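Local atomic coordinates of transcriptional regulator, TetR family (Cytophaga hutchinsonii, PDB entry 3EUP), a protein that probably binds operator DNA through an N-terminal helix-turn-helix domain and regulates transcription as a dimeric TetR-family regulator. Residues A[25-30]-A[34-39]; A[97-102]-A[180-185]; A[108-113]-A[130-135]; A[141-146]-A[156-161]. All coordinates share one frame; numbering follows the deposited sequence.

Contact 1 of 4, residues A[25-30]-A[34-39]; sequences NVKGLA and LTDLTE
Lys27 and Asp36 form a surface salt bridge that joins helix 10-31 to helix 34-41, the first helix of the helix-turn-helix expected in the N-terminal, probably DNA-binding domain of this TetR-family protein. It is a single-point contact: the CA atoms of this pair, the nearest between the segments, stand 9.6 Å apart, and only the side chains close the gap, each stretching out to meet the other. The lysine chain runs extended beyond CG, which carries NZ to 2.9 Å from Asp36 OD1. The ammonium comes from above the carboxylate, 51° out of its plane. Farther back along the same chain, Lys27 CD passes 3.8 Å from Asp36 OD2. That second oxygen is already engaged, since it accepts from the backbone N of Ser33 just ahead of helix 34-41. Asp36 CG lies anti to its own carbonyl carbon (chi1 -67°), a torsion that turns the carboxylate back toward the start of its helix. One oxygen thus serves the helix start and the other the lysine. An asparagine at Asp36 would probably leave the Lys27 ammonium without its countercharge and weaken the tie between the two helices. In the same helix as Asp36, the buried Leu37 touches Thr20 and Phe24 of helix 10-31 and Ile48 of helix 45-48, while Leu29 reaches Ala59 of helix 55-78.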
loop_
_atom_site.group_PDB
_atom_site.type_symbol
_atom_site.label_atom_id
_atom_site.label_comp_id
_atom_site.label_asym_id
_atom_site.label_seq_id
_atom_site.Cartn_x
_atom_site.Cartn_y
_atom_site.Cartn_z
ATOM N N ASN A 25 1.528 5.679 -13.217
ATOM C CA ASN A 25 1.364 4.576 -12.264
ATOM C C ASN A 25 2.681 4.190 -11.594
ATOM O O ASN A 25 2.665 3.738 -10.457
ATOM C CB ASN A 25 0.710 3.355 -12.900
ATOM C CG ASN A 25 0.121 2.408 -11.883
ATOM O OD1 ASN A 25 -0.467 2.829 -10.877
ATOM N ND2 ASN A 25 0.282 1.126 -12.126
ATOM N N VAL A 26 3.791 4.433 -12.275
ATOM C CA VAL A 26 5.141 4.094 -11.796
ATOM C C VAL A 26 5.830 5.259 -11.088
ATOM O O VAL A 26 6.330 5.111 -9.970
ATOM C CB VAL A 26 6.010 3.610 -12.985
ATOM C CG1 VAL A 26 7.542 3.593 -12.626
ATOM C CG2 VAL A 26 5.558 2.240 -13.387
ATOM N N LYS A 27 5.806 6.430 -11.711
ATOM C CA LYS A 27 6.546 7.594 -11.223
ATOM C C LYS A 27 5.721 8.532 -10.341
ATOM O O LYS A 27 6.282 9.382 -9.632
ATOM C CB LYS A 27 7.093 8.387 -12.403
ATOM C CG LYS A 27 8.059 7.607 -13.267
ATOM C CD LYS A 27 8.792 8.566 -14.227
ATOM C CE LYS A 27 10.108 7.994 -14.730
ATOM N NZ LYS A 27 10.816 8.976 -15.599
ATOM N N GLY A 28 4.396 8.410 -10.389
ATOM C CA GLY A 28 3.556 9.288 -9.597
ATOM C C GLY A 28 3.410 10.650 -10.250
ATOM O O GLY A 28 4.021 10.927 -11.250
ATOM N N LEU A 29 2.539 11.475 -9.710
ATOM C CA LEU A 29 2.324 12.808 -10.274
ATOM C C LEU A 29 3.606 13.647 -10.099
ATOM O O LEU A 29 4.077 14.260 -11.049
ATOM C CB LEU A 29 1.100 13.450 -9.626
ATOM C CG LEU A 29 0.843 14.934 -9.904
ATOM C CD1 LEU A 29 0.461 15.192 -11.384
ATOM C CD2 LEU A 29 -0.208 15.517 -8.887
ATOM N N ALA A 30 4.227 13.592 -8.915
ATOM C CA ALA A 30 5.451 14.400 -8.659
ATOM C C ALA A 30 6.625 13.917 -9.486
ATOM O O ALA A 30 7.427 14.726 -9.908
ATOM C CB ALA A 30 5.835 14.430 -7.156
ATOM N N LEU A 34 7.338 16.740 -17.803
ATOM C CA LEU A 34 6.848 17.014 -19.165
ATOM C C LEU A 34 7.565 16.178 -20.187
ATOM O O LEU A 34 6.936 15.674 -21.115
ATOM C CB LEU A 34 7.021 18.477 -19.522
ATOM C CG LEU A 34 6.634 18.859 -20.960
ATOM C CD1 LEU A 34 5.127 18.548 -21.168
ATOM C CD2 LEU A 34 6.979 20.306 -21.219
ATOM N N THR A 35 8.876 16.008 -20.029
ATOM C CA THR A 35 9.616 15.232 -21.018
ATOM C C THR A 35 9.305 13.735 -20.897
ATOM O O THR A 35 9.423 12.992 -21.867
ATOM C CB THR A 35 11.115 15.472 -20.936
ATOM O OG1 THR A 35 11.630 14.810 -19.782
ATOM C CG2 THR A 35 11.407 16.937 -20.827
ATOM N N ASP A 36 8.896 13.285 -19.717
ATOM C CA ASP A 36 8.359 11.934 -19.580
ATOM C C ASP A 36 7.116 11.829 -20.475
ATOM O O ASP A 36 6.948 10.847 -21.169
ATOM C CB ASP A 36 7.959 11.610 -18.123
ATOM C CG ASP A 36 9.149 11.523 -17.161
ATOM O OD1 ASP A 36 10.241 11.030 -17.559
ATOM O OD2 ASP A 36 8.984 11.943 -15.990
ATOM N N LEU A 37 6.269 12.860 -20.474
ATOM C CA LEU A 37 4.996 12.815 -21.200
ATOM C C LEU A 37 5.154 12.914 -22.726
ATOM O O LEU A 37 4.503 12.165 -23.471
ATOM C CB LEU A 37 4.049 13.927 -20.715
ATOM C CG LEU A 37 3.533 13.892 -19.271
ATOM C CD1 LEU A 37 2.481 15.020 -19.064
ATOM C CD2 LEU A 37 2.960 12.529 -18.932
ATOM N N THR A 38 5.995 13.851 -23.177
ATOM C CA THR A 38 6.285 14.012 -24.583
ATOM C C THR A 38 7.067 12.802 -25.112
ATOM O O THR A 38 6.870 12.431 -26.255
ATOM C CB THR A 38 7.035 15.337 -24.903
ATOM O OG1 THR A 38 8.318 15.338 -24.269
ATOM C CG2 THR A 38 6.257 16.537 -24.439
ATOM N N GLU A 39 7.935 12.178 -24.303
ATOM C CA GLU A 39 8.601 10.948 -24.749
ATOM C C GLU A 39 7.617 9.791 -24.857
ATOM O O GLU A 39 7.618 9.072 -25.838
ATOM C CB GLU A 39 9.740 10.510 -23.835
ATOM C CG GLU A 39 11.011 11.356 -23.902
ATOM C CD GLU A 39 12.135 10.797 -22.985
ATOM O OE1 GLU A 39 11.957 9.676 -22.414
ATOM O OE2 GLU A 39 13.202 11.461 -22.869
#

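Contact 2 of 4, residues A[97-102]-A[180-185]; sequences DADGSL and KNRAYS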
loop_
_atom_site.group_PDB
_atom_site.type_symbol
_atom_site.label_atom_id
_atom_site.label_comp_id
_atom_site.label_asym_id
_atom_site.label_seq_id
_atom_site.Cartn_x
_atom_site.Cartn_y
_atom_site.Cartn_z
ATOM N N ASP A 97 -1.200 -13.948 -12.680
ATOM C CA ASP A 97 -1.140 -14.680 -13.976
ATOM C C ASP A 97 -0.322 -13.926 -15.000
ATOM O O ASP A 97 -0.263 -12.702 -14.952
ATOM C CB ASP A 97 -2.538 -14.961 -14.560
ATOM C CG ASP A 97 -3.275 -16.118 -13.852
ATOM O OD1 ASP A 97 -2.695 -16.810 -12.987
ATOM O OD2 ASP A 97 -4.457 -16.333 -14.165
ATOM N N ALA A 98 0.303 -14.656 -15.940
ATOM C CA ALA A 98 1.082 -14.036 -17.011
ATOM C C ALA A 98 2.039 -12.989 -16.429
ATOM O O ALA A 98 2.240 -11.889 -16.986
ATOM C CB ALA A 98 0.152 -13.421 -18.063
ATOM N N ASP A 99 2.588 -13.340 -15.266
ATOM C CA ASP A 99 3.517 -12.502 -14.522
ATOM C C ASP A 99 3.036 -11.069 -14.286
ATOM O O ASP A 99 3.790 -10.141 -14.430
ATOM C CB ASP A 99 4.853 -12.508 -15.240
ATOM C CG ASP A 99 5.982 -12.048 -14.368
ATOM O OD1 ASP A 99 5.841 -11.979 -13.112
ATOM O OD2 ASP A 99 7.021 -11.724 -14.965
ATOM N N GLY A 100 1.774 -10.923 -13.898
ATOM C CA GLY A 100 1.223 -9.641 -13.560
ATOM C C GLY A 100 0.750 -8.834 -14.740
ATOM O O GLY A 100 0.359 -7.674 -14.571
ATOM N N SER A 101 0.789 -9.402 -15.950
ATOM C CA SER A 101 0.540 -8.578 -17.139
ATOM C C SER A 101 -0.941 -8.159 -17.274
ATOM O O SER A 101 -1.255 -7.229 -18.004
ATOM C CB SER A 101 1.092 -9.237 -18.422
ATOM O OG SER A 101 0.290 -10.290 -18.837
ATOM N N LEU A 102 -1.837 -8.786 -16.523
ATOM C CA LEU A 102 -3.243 -8.306 -16.456
ATOM C C LEU A 102 -3.445 -7.007 -15.651
ATOM O O LEU A 102 -4.456 -6.332 -15.828
ATOM C CB LEU A 102 -4.177 -9.391 -15.909
ATOM C CG LEU A 102 -4.720 -10.463 -16.865
ATOM C CD1 LEU A 102 -3.883 -10.716 -18.148
ATOM C CD2 LEU A 102 -4.963 -11.745 -16.072
ATOM N N LYS A 180 9.670 -8.739 -4.123
ATOM C CA LYS A 180 9.789 -9.340 -5.477
ATOM C C LYS A 180 9.598 -10.863 -5.471
ATOM O O LYS A 180 10.051 -11.566 -6.393
ATOM C CB LYS A 180 11.156 -9.028 -6.137
ATOM C CG LYS A 180 11.407 -7.543 -6.399
ATOM C CD LYS A 180 12.841 -7.301 -6.904
ATOM C CE LYS A 180 12.942 -7.049 -8.390
ATOM N NZ LYS A 180 14.398 -6.907 -8.809
ATOM N N ASN A 181 8.935 -11.388 -4.455
ATOM C CA ASN A 181 8.822 -12.820 -4.349
ATOM C C ASN A 181 7.366 -13.219 -4.182
ATOM O O ASN A 181 6.823 -13.076 -3.102
ATOM C CB ASN A 181 9.641 -13.308 -3.177
ATOM C CG ASN A 181 9.660 -14.806 -3.075
ATOM O OD1 ASN A 181 8.810 -15.474 -3.621
ATOM N ND2 ASN A 181 10.653 -15.341 -2.367
ATOM N N ARG A 182 6.771 -13.756 -5.235
ATOM C CA ARG A 182 5.356 -14.163 -5.211
ATOM C C ARG A 182 5.040 -15.250 -4.188
ATOM O O ARG A 182 3.887 -15.422 -3.849
ATOM C CB ARG A 182 4.907 -14.631 -6.594
ATOM C CG ARG A 182 4.788 -13.488 -7.604
ATOM C CD ARG A 182 4.308 -13.973 -8.991
ATOM N NE ARG A 182 4.506 -12.901 -9.957
ATOM C CZ ARG A 182 3.763 -11.806 -10.058
ATOM N NH1 ARG A 182 2.717 -11.577 -9.258
ATOM N NH2 ARG A 182 4.069 -10.920 -10.988
ATOM N N ALA A 183 6.048 -15.986 -3.708
ATOM C CA ALA A 183 5.798 -17.020 -2.702
ATOM C C ALA A 183 5.330 -16.348 -1.408
ATOM O O ALA A 183 4.546 -16.893 -0.639
ATOM C CB ALA A 183 7.049 -17.845 -2.449
ATOM N N TYR A 184 5.819 -15.146 -1.141
ATOM C CA TYR A 184 5.441 -14.512 0.108
ATOM C C TYR A 184 4.016 -13.991 -0.009
ATOM O O TYR A 184 3.242 -14.140 0.918
ATOM C CB TYR A 184 6.405 -13.392 0.481
ATOM C CG TYR A 184 7.828 -13.824 0.678
ATOM C CD1 TYR A 184 8.163 -15.074 1.210
ATOM C CD2 TYR A 184 8.847 -12.970 0.355
ATOM C CE1 TYR A 184 9.495 -15.440 1.385
ATOM C CE2 TYR A 184 10.168 -13.338 0.520
ATOM C CZ TYR A 184 10.484 -14.547 1.040
ATOM O OH TYR A 184 11.823 -14.809 1.198
ATOM N N SER A 185 3.683 -13.337 -1.122
ATOM C CA SER A 185 2.326 -12.844 -1.300
ATOM C C SER A 185 1.353 -14.026 -1.448
ATOM O O SER A 185 0.185 -13.916 -1.056
ATOM C CB SER A 185 2.246 -11.854 -2.466
ATOM O OG SER A 185 2.964 -12.335 -3.614
#
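Arg182 reaches from the first turn of helix 182-197 to Asp99 in the loop that follows helix 91-96, a surface salt bridge within the all-helical C-terminal domain of the TetR family. The close part is small. Arg182 NH2 donates to Asp99 OD1 at 3.0 Å with an N-H...O angle of 155°, approaching the oxygen on its anti side but 28° out of the carboxylate plane, while the acid sits at the guanidinium edge. The two flat groups are far from coplanar, their planes 79° apart, so one oxygen takes the bond and no paired, two-pronged bridge forms. Arg182 is extended from CG to NE, which lets it span a gap where the nearest CA atoms are 9.6 Å apart. Gly100 fits beside the same nitrogen; its N lies 3.7 Å from Arg182 NH2, and a side chain at this position would be crowded. On the loose side Asp99 is exposed, and the bridge buries little surface. Arg182 also touches His176 of helix 158-179. A leucine in place of Arg182 would probably leave the Asp99 carboxylate without its cationic mate and the loop less firmly tied to the helix. The helix start has its own N-cap: Asn181 OD1 accepts from Ala183 N at 2.8 Å.

Contact 3 of 4, residues A[108-113]-A[130-135]; sequences CPLLNT and EAILSW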
loop_
_atom_site.group_PDB
_atom_site.type_symbol
_atom_site.label_atom_id
_atom_site.label_comp_id
_atom_site.label_asym_id
_atom_site.label_seq_id
_atom_site.Cartn_x
_atom_site.Cartn_y
_atom_site.Cartn_z
ATOM N N CYS A 108 -0.884 -1.799 -8.636
ATOM C CA CYS A 108 -2.223 -1.364 -8.311
ATOM C C CYS A 108 -2.267 0.147 -8.240
ATOM O O CYS A 108 -1.568 0.743 -7.418
ATOM C CB CYS A 108 -2.701 -1.925 -6.976
ATOM S SG CYS A 108 -4.379 -1.437 -6.554
ATOM N N PRO A 109 -3.091 0.778 -9.107
ATOM C CA PRO A 109 -3.195 2.234 -9.041
ATOM C C PRO A 109 -3.833 2.757 -7.744
ATOM O O PRO A 109 -3.613 3.917 -7.359
ATOM C CB PRO A 109 -4.037 2.591 -10.254
ATOM C CG PRO A 109 -4.777 1.337 -10.623
ATOM C CD PRO A 109 -3.884 0.198 -10.208
ATOM N N LEU A 110 -4.627 1.920 -7.074
ATOM C CA LEU A 110 -5.323 2.372 -5.892
ATOM C C LEU A 110 -4.299 2.500 -4.769
ATOM O O LEU A 110 -4.213 3.533 -4.081
ATOM C CB LEU A 110 -6.457 1.397 -5.582
ATOM C CG LEU A 110 -7.242 1.484 -4.305
ATOM C CD1 LEU A 110 -8.424 0.490 -4.393
ATOM C CD2 LEU A 110 -6.319 1.186 -3.141
ATOM N N LEU A 111 -3.474 1.461 -4.641
ATOM C CA LEU A 111 -2.366 1.500 -3.726
ATOM C C LEU A 111 -1.421 2.628 -4.098
ATOM O O LEU A 111 -1.080 3.414 -3.274
ATOM C CB LEU A 111 -1.702 0.131 -3.811
ATOM C CG LEU A 111 -0.658 -0.340 -2.877
ATOM C CD1 LEU A 111 -1.097 -0.261 -1.394
ATOM C CD2 LEU A 111 -0.314 -1.811 -3.299
ATOM N N ASN A 112 -1.040 2.753 -5.367
ATOM C CA ASN A 112 -0.035 3.698 -5.764
ATOM C C ASN A 112 -0.507 5.119 -5.640
ATOM O O ASN A 112 0.274 6.035 -5.244
ATOM C CB ASN A 112 0.428 3.460 -7.210
ATOM C CG ASN A 112 1.002 2.073 -7.420
ATOM O OD1 ASN A 112 1.248 1.319 -6.455
ATOM N ND2 ASN A 112 1.140 1.688 -8.693
ATOM N N THR A 113 -1.772 5.339 -5.969
ATOM C CA THR A 113 -2.329 6.702 -5.898
ATOM C C THR A 113 -2.556 7.167 -4.446
ATOM O O THR A 113 -2.271 8.340 -4.071
ATOM C CB THR A 113 -3.595 6.846 -6.788
ATOM O OG1 THR A 113 -3.203 6.688 -8.149
ATOM C CG2 THR A 113 -4.298 8.192 -6.615
ATOM N N GLU A 130 -13.255 6.895 -3.271
ATOM C CA GLU A 130 -14.426 6.443 -4.042
ATOM C C GLU A 130 -14.147 5.051 -4.635
ATOM O O GLU A 130 -15.010 4.168 -4.620
ATOM C CB GLU A 130 -14.768 7.420 -5.162
ATOM C CG GLU A 130 -15.201 8.816 -4.736
ATOM C CD GLU A 130 -15.569 9.726 -5.958
ATOM O OE1 GLU A 130 -14.715 9.917 -6.897
ATOM O OE2 GLU A 130 -16.737 10.212 -5.991
ATOM N N ALA A 131 -12.944 4.836 -5.147
ATOM C CA ALA A 131 -12.605 3.536 -5.746
ATOM C C ALA A 131 -12.752 2.407 -4.762
ATOM O O ALA A 131 -13.318 1.357 -5.075
ATOM C CB ALA A 131 -11.185 3.537 -6.322
ATOM N N ILE A 132 -12.193 2.617 -3.575
ATOM C CA ILE A 132 -12.161 1.623 -2.541
ATOM C C ILE A 132 -13.571 1.342 -2.101
ATOM O O ILE A 132 -13.922 0.207 -1.881
ATOM C CB ILE A 132 -11.356 2.162 -1.307
ATOM C CG1 ILE A 132 -9.889 1.983 -1.519
ATOM C CG2 ILE A 132 -11.814 1.501 0.039
ATOM C CD1 ILE A 132 -9.384 0.566 -1.043
ATOM N N LEU A 133 -14.376 2.392 -1.934
ATOM C CA LEU A 133 -15.740 2.203 -1.472
ATOM C C LEU A 133 -16.633 1.527 -2.535
ATOM O O LEU A 133 -17.478 0.706 -2.181
ATOM C CB LEU A 133 -16.348 3.510 -0.949
ATOM C CG LEU A 133 -15.630 3.971 0.336
ATOM C CD1 LEU A 133 -16.077 5.406 0.830
ATOM C CD2 LEU A 133 -15.773 2.896 1.437
ATOM N N SER A 134 -16.452 1.845 -3.816
ATOM C CA SER A 134 -17.172 1.132 -4.878
ATOM C C SER A 134 -16.814 -0.351 -4.976
ATOM O O SER A 134 -17.676 -1.178 -5.281
ATOM C CB SER A 134 -16.915 1.773 -6.237
ATOM O OG SER A 134 -17.524 3.048 -6.241
ATOM N N TRP A 135 -15.528 -0.649 -4.786
ATOM C CA TRP A 135 -15.038 -2.004 -4.760
ATOM C C TRP A 135 -15.699 -2.704 -3.582
ATOM O O TRP A 135 -16.303 -3.760 -3.778
ATOM C CB TRP A 135 -13.519 -2.038 -4.662
ATOM C CG TRP A 135 -12.887 -3.375 -4.666
ATOM C CD1 TRP A 135 -13.462 -4.582 -4.942
ATOM C CD2 TRP A 135 -11.506 -3.641 -4.390
ATOM N NE1 TRP A 135 -12.523 -5.584 -4.830
ATOM C CE2 TRP A 135 -11.312 -5.022 -4.502
ATOM C CE3 TRP A 135 -10.417 -2.833 -4.048
ATOM C CZ2 TRP A 135 -10.056 -5.624 -4.288
ATOM C CZ3 TRP A 135 -9.150 -3.439 -3.872
ATOM C CH2 TRP A 135 -9.001 -4.809 -3.968
#
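Leu110 of helix 109-117 and Ile132 of helix 122-148 make the main apolar contact here, buried near the centre of the chain. Their side chains run roughly perpendicular to each other, with Leu110 CD1 3.5 Å from Ile132 CD1, tighter than usual for two methyls. The other leucine methyl, CD2, also lies over the isoleucine, 3.8 Å from the same CD1 atom, so both methyls of Leu110 press on the end of Ile132 from one side. Leu110 CG is anti to the backbone N (chi1 171°), which sends this fork across to the second helix. The aromatic part of the contact is an edge approach: Leu110 CD1 lies near the plane of the Trp135 indole, 3.9 Å from CE3. The polar end of that indole is held separately, NE1 being hydrogen-bonded to Tyr91 OH. Trp67 of helix 55-78 covers Leu110 and Ala131, Glu170 of helix 158-179 touches Leu110 and Trp135, and Leu174 of the second subunit also packs on Leu110. The contact is part of the buried helical core of the C-terminal domain of this TetR-family regulator, where helices 109-117 and 122-148 meet close to the subunit interface.

Contact 4 of 4, residues A[141-146]-A[156-161]; sequences TIIKKG and TDVTKI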
loop_
_atom_site.group_PDB
_atom_site.type_symbol
_atom_site.label_atom_id
_atom_site.label_comp_id
_atom_site.label_asym_id
_atom_site.label_seq_id
_atom_site.Cartn_x
_atom_site.Cartn_y
_atom_site.Cartn_z
ATOM N N THR A 141 -22.351 -6.792 -2.447
ATOM C CA THR A 141 -23.398 -7.313 -3.354
ATOM C C THR A 141 -23.191 -8.797 -3.662
ATOM O O THR A 141 -24.156 -9.574 -3.628
ATOM C CB THR A 141 -23.412 -6.539 -4.651
ATOM O OG1 THR A 141 -23.694 -5.183 -4.326
ATOM C CG2 THR A 141 -24.486 -7.066 -5.622
ATOM N N ILE A 142 -21.940 -9.185 -3.946
ATOM C CA ILE A 142 -21.608 -10.596 -4.177
ATOM C C ILE A 142 -21.861 -11.453 -2.929
ATOM O O ILE A 142 -22.501 -12.519 -3.011
ATOM C CB ILE A 142 -20.173 -10.774 -4.664
ATOM C CG1 ILE A 142 -20.047 -10.244 -6.100
ATOM C CG2 ILE A 142 -19.760 -12.243 -4.586
ATOM C CD1 ILE A 142 -18.582 -10.065 -6.604
ATOM N N ILE A 143 -21.390 -10.992 -1.776
ATOM C CA ILE A 143 -21.580 -11.751 -0.539
ATOM C C ILE A 143 -23.099 -11.952 -0.236
ATOM O O ILE A 143 -23.552 -13.067 0.003
ATOM C CB ILE A 143 -20.833 -11.103 0.657
ATOM C CG1 ILE A 143 -19.295 -11.080 0.419
ATOM C CG2 ILE A 143 -21.123 -11.865 1.935
ATOM C CD1 ILE A 143 -18.585 -9.839 1.067
ATOM N N LYS A 144 -23.874 -10.873 -0.291
ATOM C CA LYS A 144 -25.305 -10.963 -0.033
ATOM C C LYS A 144 -26.018 -11.964 -0.958
ATOM O O LYS A 144 -26.917 -12.674 -0.523
ATOM C CB LYS A 144 -25.962 -9.590 -0.161
ATOM C CG LYS A 144 -25.593 -8.589 0.937
ATOM C CD LYS A 144 -26.655 -7.494 0.974
ATOM C CE LYS A 144 -26.149 -6.221 1.610
ATOM N NZ LYS A 144 -25.928 -6.381 3.082
ATOM N N LYS A 145 -25.627 -12.000 -2.232
ATOM C CA LYS A 145 -26.128 -13.008 -3.158
ATOM C C LYS A 145 -25.738 -14.414 -2.719
ATOM O O LYS A 145 -26.538 -15.338 -2.799
ATOM C CB LYS A 145 -25.603 -12.763 -4.565
ATOM C CG LYS A 145 -26.251 -11.575 -5.213
ATOM C CD LYS A 145 -25.747 -11.424 -6.611
ATOM C CE LYS A 145 -26.139 -10.105 -7.187
ATOM N NZ LYS A 145 -25.567 -10.024 -8.548
ATOM N N GLY A 146 -24.498 -14.568 -2.269
ATOM C CA GLY A 146 -24.026 -15.829 -1.744
ATOM C C GLY A 146 -24.811 -16.290 -0.527
ATOM O O GLY A 146 -25.083 -17.488 -0.370
ATOM N N THR A 156 -23.091 -13.745 8.657
ATOM C CA THR A 156 -21.870 -13.122 8.147
ATOM C C THR A 156 -21.862 -11.597 8.312
ATOM O O THR A 156 -22.827 -10.927 7.945
ATOM C CB THR A 156 -21.693 -13.401 6.652
ATOM O OG1 THR A 156 -21.667 -14.811 6.424
ATOM C CG2 THR A 156 -20.408 -12.756 6.132
ATOM N N ASP A 157 -20.763 -11.050 8.833
ATOM C CA ASP A 157 -20.608 -9.596 8.870
ATOM C C ASP A 157 -20.074 -9.164 7.515
ATOM O O ASP A 157 -18.858 -9.129 7.293
ATOM C CB ASP A 157 -19.655 -9.185 9.966
ATOM C CG ASP A 157 -19.540 -7.677 10.108
ATOM O OD1 ASP A 157 -19.969 -6.894 9.209
ATOM O OD2 ASP A 157 -19.012 -7.274 11.162
ATOM N N VAL A 158 -20.991 -8.793 6.632
ATOM C CA VAL A 158 -20.681 -8.577 5.234
ATOM C C VAL A 158 -19.702 -7.426 5.046
ATOM O O VAL A 158 -18.754 -7.559 4.264
ATOM C CB VAL A 158 -21.949 -8.325 4.402
ATOM C CG1 VAL A 158 -21.571 -7.941 3.008
ATOM C CG2 VAL A 158 -22.892 -9.587 4.418
ATOM N N THR A 159 -19.932 -6.312 5.743
ATOM C CA THR A 159 -19.035 -5.144 5.637
ATOM C C THR A 159 -17.633 -5.475 6.126
ATOM O O THR A 159 -16.624 -5.166 5.446
ATOM C CB THR A 159 -19.588 -3.923 6.393
ATOM O OG1 THR A 159 -20.802 -3.523 5.780
ATOM C CG2 THR A 159 -18.634 -2.736 6.306
ATOM N N LYS A 160 -17.543 -6.102 7.299
ATOM C CA LYS A 160 -16.251 -6.563 7.816
ATOM C C LYS A 160 -15.461 -7.466 6.838
ATOM O O LYS A 160 -14.241 -7.283 6.638
ATOM C CB LYS A 160 -16.388 -7.301 9.155
ATOM C CG LYS A 160 -15.068 -7.895 9.638
ATOM C CD LYS A 160 -15.067 -8.327 11.091
ATOM C CE LYS A 160 -15.496 -9.752 11.289
ATOM N NZ LYS A 160 -15.298 -10.138 12.710
ATOM N N ILE A 161 -16.135 -8.440 6.247
ATOM C CA ILE A 161 -15.506 -9.339 5.283
ATOM C C ILE A 161 -15.032 -8.590 4.021
ATOM O O ILE A 161 -13.907 -8.797 3.535
ATOM C CB ILE A 161 -16.423 -10.537 4.878
ATOM C CG1 ILE A 161 -16.518 -11.535 6.031
ATOM C CG2 ILE A 161 -15.842 -11.265 3.645
ATOM C CD1 ILE A 161 -17.503 -11.122 7.063
#
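Ile143 holds CG1 anti to its carbonyl carbon (chi1 -62°) and CG2 anti to its backbone N, and these torsions spread its two branches over different parts of the segment 156-161. Val158 answers with CG1 anti to its own N (chi1 173°) and CG2 beside it. The two side chains lie alongside, running opposite ways, with Ile143 CG2 lying 3.8 Å from Val158 CG2 and Ile143 CB 4.0 Å from Val158 CG1. The longer isoleucine branch continues along helix 158-179: its CD1 meets Ile161 CG2 at 4.0 Å, one turn on, and stands 3.9 Å from Val158 O. Ile143 CG2 also comes to 4.3 Å from Thr156 CG2, while Thr156 OG1 is hydrogen-bonded to Arg153 O. The helices come close here, the CA atoms of Ile143 and Val158 being 6.6 Å apart; helix 122-148 and helix 158-179 are joined by a short connection and pack as a helical hairpin. Asp157 N-caps the second helix, its OD1 accepting from Lys160 N at 3.2 Å. The Lys160 ammonium bridges to Asp194 and Glu190 of the second subunit. Across the hairpin the contact is mainly apolar, with no polar bond between the segments, so shape and burial of methyl groups, rather than directed bonds, set how the two helices fit.

Overall arrangement
Contact 1 belongs to the N-terminal, probably DNA-binding, domain and contacts 2, 3 and 4 to the C-terminal domain, so the set runs along the length of the subunit. Contacts 1 and 4 are the farthest apart, their centres 39 Å from each other on opposite sides of the chain's centre. Contact 3 joins the halves: Asn25 OD1 of contact 1 is 2.9 Å from Asn112 ND2 of contact 3, a probable hydrogen bond between the domains. Contacts 3 and 4 share helix 122-148, with centres 19 Å apart. Both are nested in the chain loop closed by contact 2. All four touch the second subunit, consistent with a dimeric regulator.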